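Local coordinates for beta-galactosidase (Streptococcus pneumoniae, PDB 4CUB), which belongs to an enzyme that hydrolyses beta-galactosides, and binds galactose in a beta-sandwich domain that probably holds the enzyme on its glycan substrates, at residues Ala22-Pro27 and Pro112-Asn117; Val81-Asp86 and Ala138-Gly143. All coordinates share one frame; numbering follows the deposited sequence. Where two conformers were deposited one is given.

Interaction 1: residues Ala22-Pro27 and Pro112-Asn117. With GAL (beta-D-galactopyranose), chain C.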
loop_
_atom_site.group_PDB
_atom_site.type_symbol
_atom_site.label_atom_id
_atom_site.label_comp_id
_atom_site.label_asym_id
_atom_site.label_seq_id
_atom_site.Cartn_x
_atom_site.Cartn_y
_atom_site.Cartn_z
ATOM N N ALA A 22 -3.717 3.371 4.858
ATOM C CA ALA A 22 -4.391 3.929 3.671
ATOM C C ALA A 22 -4.937 5.328 3.982
ATOM O O ALA A 22 -5.318 5.588 5.111
ATOM C CB ALA A 22 -5.526 3.015 3.198
ATOM N N SER A 23 -5.009 6.208 2.980
ATOM C CA SER A 23 -5.625 7.526 3.171
ATOM C C SER A 23 -7.102 7.372 3.637
ATOM O O SER A 23 -7.551 8.048 4.577
ATOM C CB SER A 23 -5.483 8.381 1.892
ATOM O OG SER A 23 -6.043 7.724 0.756
ATOM N N ASP A 24 -7.793 6.401 3.050
ATOM C CA ASP A 24 -9.210 6.120 3.303
ATOM C C ASP A 24 -9.539 4.705 2.836
ATOM O O ASP A 24 -8.830 4.183 1.995
ATOM C CB ASP A 24 -10.100 7.130 2.531
ATOM C CG ASP A 24 -11.563 7.073 2.955
ATOM O OD1 ASP A 24 -11.841 6.915 4.172
ATOM O OD2 ASP A 24 -12.438 7.181 2.067
ATOM N N SER A 25 -10.626 4.107 3.352
ATOM C CA SER A 25 -11.039 2.748 2.989
ATOM C C SER A 25 -12.554 2.538 3.078
ATOM O O SER A 25 -13.232 3.204 3.854
ATOM C CB SER A 25 -10.390 1.697 3.928
ATOM O OG SER A 25 -9.012 1.915 4.143
ATOM N N ASN A 26 -13.068 1.580 2.303
ATOM C CA ASN A 26 -14.359 0.964 2.584
ATOM C C ASN A 26 -14.250 0.232 3.920
ATOM O O ASN A 26 -13.400 -0.656 4.067
ATOM C CB ASN A 26 -14.710 -0.029 1.480
ATOM C CG ASN A 26 -16.098 -0.621 1.639
ATOM O OD1 ASN A 26 -16.928 -0.089 2.362
ATOM N ND2 ASN A 26 -16.361 -1.715 0.939
ATOM N N PRO A 27 -15.083 0.617 4.913
ATOM C CA PRO A 27 -14.905 0.113 6.269
ATOM C C PRO A 27 -14.860 -1.395 6.432
ATOM O O PRO A 27 -14.048 -1.880 7.208
ATOM C CB PRO A 27 -16.077 0.749 7.027
ATOM C CG PRO A 27 -16.219 2.079 6.338
ATOM C CD PRO A 27 -16.092 1.693 4.880
ATOM N N PRO A 112 -5.228 3.503 10.970
ATOM C CA PRO A 112 -4.435 3.287 9.737
ATOM C C PRO A 112 -5.221 3.095 8.439
ATOM O O PRO A 112 -4.681 3.398 7.351
ATOM C CB PRO A 112 -3.606 2.015 10.051
ATOM C CG PRO A 112 -3.672 1.855 11.532
ATOM C CD PRO A 112 -5.000 2.412 11.939
ATOM N N SER A 113 -6.472 2.630 8.544
ATOM C CA SER A 113 -7.343 2.484 7.366
ATOM C C SER A 113 -7.911 3.801 6.849
ATOM O O SER A 113 -8.489 3.816 5.772
ATOM C CB SER A 113 -8.518 1.530 7.634
ATOM O OG SER A 113 -8.131 0.166 7.565
ATOM N N PHE A 114 -7.772 4.871 7.638
ATOM C CA PHE A 114 -8.353 6.206 7.359
ATOM C C PHE A 114 -7.360 7.286 7.809
ATOM O O PHE A 114 -7.703 8.150 8.621
ATOM C CB PHE A 114 -9.684 6.403 8.129
ATOM C CG PHE A 114 -10.661 5.271 7.972
ATOM C CD1 PHE A 114 -11.561 5.259 6.920
ATOM C CD2 PHE A 114 -10.663 4.196 8.863
ATOM C CE1 PHE A 114 -12.445 4.191 6.746
ATOM C CE2 PHE A 114 -11.546 3.123 8.699
ATOM C CZ PHE A 114 -12.436 3.119 7.646
ATOM N N VAL A 115 -6.130 7.248 7.303
ATOM C CA VAL A 115 -5.127 8.263 7.697
ATOM C C VAL A 115 -5.555 9.713 7.364
ATOM O O VAL A 115 -5.202 10.663 8.087
ATOM C CB VAL A 115 -3.720 7.931 7.143
ATOM C CG1 VAL A 115 -2.681 8.998 7.548
ATOM C CG2 VAL A 115 -3.287 6.551 7.638
ATOM N N GLY A 116 -6.348 9.891 6.313
ATOM C CA GLY A 116 -6.769 11.256 5.934
ATOM C C GLY A 116 -7.651 11.939 6.985
ATOM O O GLY A 116 -7.865 13.152 6.921
ATOM N N ASN A 117 -8.163 11.162 7.949
ATOM C CA ASN A 117 -9.126 11.651 8.963
ATOM C C ASN A 117 -8.465 12.080 10.290
ATOM O O ASN A 117 -9.153 12.428 11.267
ATOM C CB ASN A 117 -10.212 10.594 9.203
ATOM C CG ASN A 117 -11.523 11.183 9.710
ATOM O OD1 ASN A 117 -11.963 12.237 9.265
ATOM N ND2 ASN A 117 -12.165 10.476 10.633
HETATM C C1 GAL C . -18.996 -4.358 -1.531
HETATM C C2 GAL C . -17.662 -4.850 -0.945
HETATM C C3 GAL C . -16.469 -4.370 -1.791
HETATM C C4 GAL C . -16.688 -4.687 -3.270
HETATM C C5 GAL C . -18.021 -4.093 -3.744
HETATM C C6 GAL C . -18.367 -4.493 -5.183
HETATM O O2 GAL C . -17.506 -4.377 0.376
HETATM O O3 GAL C . -15.251 -4.948 -1.358
HETATM O O4 GAL C . -16.645 -6.088 -3.481
HETATM O O5 GAL C . -19.058 -4.612 -2.926
HETATM O O6 GAL C . -17.613 -3.786 -6.141
#

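Interaction 2: residues Val81-Asp86 and Ala138-Gly143. With GAL (beta-D-galactopyranose), chain C.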
loop_
_atom_site.group_PDB
_atom_site.type_symbol
_atom_site.label_atom_id
_atom_site.label_comp_id
_atom_site.label_asym_id
_atom_site.label_seq_id
_atom_site.Cartn_x
_atom_site.Cartn_y
_atom_site.Cartn_z
ATOM N N VAL A 81 2.057 -5.747 -6.090
ATOM C CA VAL A 81 0.643 -5.454 -5.729
ATOM C C VAL A 81 -0.309 -6.425 -6.440
ATOM O O VAL A 81 -0.324 -6.477 -7.646
ATOM C CB VAL A 81 0.207 -4.019 -6.091
ATOM C CG1 VAL A 81 -1.231 -3.780 -5.617
ATOM C CG2 VAL A 81 1.135 -2.955 -5.470
ATOM N N GLY A 82 -1.094 -7.189 -5.682
ATOM C CA GLY A 82 -2.119 -8.052 -6.294
ATOM C C GLY A 82 -3.471 -7.358 -6.344
ATOM O O GLY A 82 -4.172 -7.313 -5.337
ATOM N N PHE A 83 -3.808 -6.758 -7.495
ATOM C CA PHE A 83 -5.107 -6.084 -7.653
ATOM C C PHE A 83 -6.250 -7.096 -7.824
ATOM O O PHE A 83 -6.107 -8.102 -8.517
ATOM C CB PHE A 83 -5.103 -5.113 -8.860
ATOM C CG PHE A 83 -4.148 -3.963 -8.714
ATOM C CD1 PHE A 83 -4.401 -2.941 -7.790
ATOM C CD2 PHE A 83 -2.976 -3.910 -9.469
ATOM C CE1 PHE A 83 -3.510 -1.880 -7.631
ATOM C CE2 PHE A 83 -2.085 -2.860 -9.311
ATOM C CZ PHE A 83 -2.351 -1.840 -8.382
ATOM N N HIS A 84 -7.380 -6.793 -7.189
ATOM C CA HIS A 84 -8.609 -7.566 -7.293
ATOM C C HIS A 84 -9.659 -6.804 -8.118
ATOM O O HIS A 84 -9.680 -5.566 -8.114
ATOM C CB HIS A 84 -9.111 -7.870 -5.863
ATOM C CG HIS A 84 -10.569 -8.204 -5.783
ATOM N ND1 HIS A 84 -11.556 -7.240 -5.871
ATOM C CD2 HIS A 84 -11.205 -9.390 -5.643
ATOM C CE1 HIS A 84 -12.739 -7.825 -5.800
ATOM N NE2 HIS A 84 -12.553 -9.127 -5.644
ATOM N N GLU A 85 -10.502 -7.537 -8.842
ATOM C CA GLU A 85 -11.644 -6.908 -9.497
ATOM C C GLU A 85 -12.945 -7.694 -9.307
ATOM O O GLU A 85 -12.947 -8.922 -9.146
ATOM C CB GLU A 85 -11.362 -6.653 -10.986
ATOM C CG GLU A 85 -11.313 -7.907 -11.843
ATOM C CD GLU A 85 -11.246 -7.608 -13.328
ATOM O OE1 GLU A 85 -10.727 -6.537 -13.723
ATOM O OE2 GLU A 85 -11.715 -8.456 -14.110
ATOM N N ASP A 86 -14.050 -6.961 -9.290
ATOM C CA ASP A 86 -15.386 -7.558 -9.452
ATOM C C ASP A 86 -16.211 -6.506 -10.226
ATOM O O ASP A 86 -15.623 -5.629 -10.871
ATOM C CB ASP A 86 -16.016 -8.034 -8.121
ATOM C CG ASP A 86 -16.192 -6.911 -7.075
ATOM O OD1 ASP A 86 -16.347 -5.733 -7.440
ATOM O OD2 ASP A 86 -16.189 -7.216 -5.852
ATOM N N ALA A 138 3.440 -2.881 -18.461
ATOM C CA ALA A 138 2.869 -1.979 -19.480
ATOM C C ALA A 138 1.384 -1.707 -19.219
ATOM O O ALA A 138 0.908 -0.601 -19.472
ATOM C CB ALA A 138 3.070 -2.553 -20.888
ATOM N N GLN A 139 0.672 -2.716 -18.706
ATOM C CA GLN A 139 -0.722 -2.564 -18.250
ATOM C C GLN A 139 -0.944 -3.315 -16.927
ATOM O O GLN A 139 -0.525 -4.474 -16.780
ATOM C CB GLN A 139 -1.699 -3.062 -19.325
ATOM N N LEU A 140 -1.558 -2.647 -15.946
ATOM C CA LEU A 140 -1.839 -3.288 -14.658
ATOM C C LEU A 140 -2.922 -4.362 -14.839
ATOM O O LEU A 140 -3.814 -4.193 -15.658
ATOM C CB LEU A 140 -2.299 -2.259 -13.619
ATOM C CG LEU A 140 -1.355 -1.140 -13.190
ATOM C CD1 LEU A 140 -2.059 -0.295 -12.129
ATOM C CD2 LEU A 140 -0.031 -1.675 -12.656
ATOM N N LYS A 141 -2.837 -5.467 -14.095
ATOM C CA LYS A 141 -3.862 -6.510 -14.210
ATOM C C LYS A 141 -4.315 -7.031 -12.874
ATOM O O LYS A 141 -3.492 -7.395 -12.003
ATOM C CB LYS A 141 -3.390 -7.702 -15.065
ATOM C CG LYS A 141 -3.040 -7.375 -16.509
ATOM C CD LYS A 141 -4.259 -6.893 -17.290
ATOM C CE LYS A 141 -3.864 -6.130 -18.551
ATOM N NZ LYS A 141 -3.315 -7.033 -19.603
ATOM N N ALA A 142 -5.641 -7.084 -12.725
ATOM C CA ALA A 142 -6.256 -7.787 -11.615
ATOM C C ALA A 142 -5.985 -9.276 -11.753
ATOM O O ALA A 142 -5.819 -9.794 -12.869
ATOM C CB ALA A 142 -7.751 -7.536 -11.604
ATOM N N GLY A 143 -5.966 -9.984 -10.634
ATOM C CA GLY A 143 -5.824 -11.444 -10.710
ATOM C C GLY A 143 -4.415 -12.021 -10.675
ATOM O O GLY A 143 -4.250 -13.216 -10.950
HETATM C C1 GAL C . -18.996 -4.358 -1.531
HETATM C C2 GAL C . -17.662 -4.850 -0.945
HETATM C C3 GAL C . -16.469 -4.370 -1.791
HETATM C C4 GAL C . -16.688 -4.687 -3.270
HETATM C C5 GAL C . -18.021 -4.093 -3.744
HETATM C C6 GAL C . -18.367 -4.493 -5.183
HETATM O O2 GAL C . -17.506 -4.377 0.376
HETATM O O3 GAL C . -15.251 -4.948 -1.358
HETATM O O4 GAL C . -16.645 -6.088 -3.481
HETATM O O5 GAL C . -19.058 -4.612 -2.926
HETATM O O6 GAL C . -17.613 -3.786 -6.141
#

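Interaction 1: residues Ala22-Pro27 and Pro112-Asn117
The ring of Phe114 meets Asp24 and Pro27 at its edge, and Ser25 obliquely. This is loop-to-loop packing at the rim of the galactose-binding-domain beta-sandwich, where the chain leaving strand 19-22 is fastened to the long loop that follows strand 89-100. Asp24 OD1 lies at the edge and in the ring plane, 3.2 Å from CD1 of Phe114, with carboxylate and ring planes 57° apart; the positively polarised ring hydrogens probably suit this oxygen, which also forms a salt bridge with Arg54. Pro27 CA lies at the edge near CZ; separately, its CG is 4.1 Å from CZ of Phe114, the two side chains crossing at about a right angle. The carbonyl O of Ser25 comes in obliquely, 3.2 Å from CE1 of Phe114.

The backbones are joined by three nearly straight hydrogen bonds. Ala22 N reaches Pro112 O at 2.7 Å and Val115 N returns to Ala22 O at 2.9 Å, while Gly116 N, at the short 3-10 turn, meets a lone pair of Ser23 O at 2.8 Å. Val115 CG2 also rests against Ala22 O.

Asn26 points the other way: its ND2, bonded to Asp29 OD2, lies 3.0 Å from O2 of the galactose. Ser25 supplies the side-chain bond. With OG anti to the carbonyl carbon (chi1 -46°), the hydroxyl donates in the carbonyl plane to a lone pair of Ser113 O, 2.6 Å from OG of Ser25, and Trp49 NE1 also bonds to this OG.

Interaction 2: residues Val81-Asp86 and Ala138-Gly143
Phe83 O is tied to Ala142 and Gly143 by backbone polar contacts. Gly143 N donates to Phe83 O at 2.8 Å with an N-H...O angle of 158°, and CA of Ala142 adds a C-H...O contact to that oxygen at 3.1 Å, so the last carbonyl of strand 70-83 is held from two neighbouring residues of the loop. Lys141 O, which accepts a hydrogen bond from Asn146 ND2, lies near the edge of the Phe83 ring.

Apolar contacts add to this link. CE2 of Phe83 meets CD1 of Leu140 at 3.8 Å, the ring approached obliquely, while Val81 CG1, from the same strand as Phe83, sits over one ring face, offset toward the rim.

Ligand bonds come last. Asp86 receives galactose O6 on OD1 and O4 on OD2, each at 2.7 Å. OD1 is also bonded by Gly88 N and Val89 N, which helps fix the carboxylate's rotation. Paired recognition of O6 and the axial O4 suits galactose, and placing it on loops at the end of a beta-sandwich is characteristic of a galactose-binding-domain sugar site.

Overall arrangement
Along the chain the segments alternate, 22-27, 81-86, 112-117 and 138-143, so the two contacts cross in sequence while staying about 21 Å apart between centres and about 9 Å at their nearest atoms. They do not touch. Both belong to one beta-sandwich: interaction 1 follows strand 19-22, interaction 2 lies at the end of strand 70-83, and strand 58-67 pairs with both of these strands. The packing itself stays clear of the galactose, but segments 22-27 and 81-86 each carry one residue to it and so border the same sugar site, where Asp29 and Arg48 also bind.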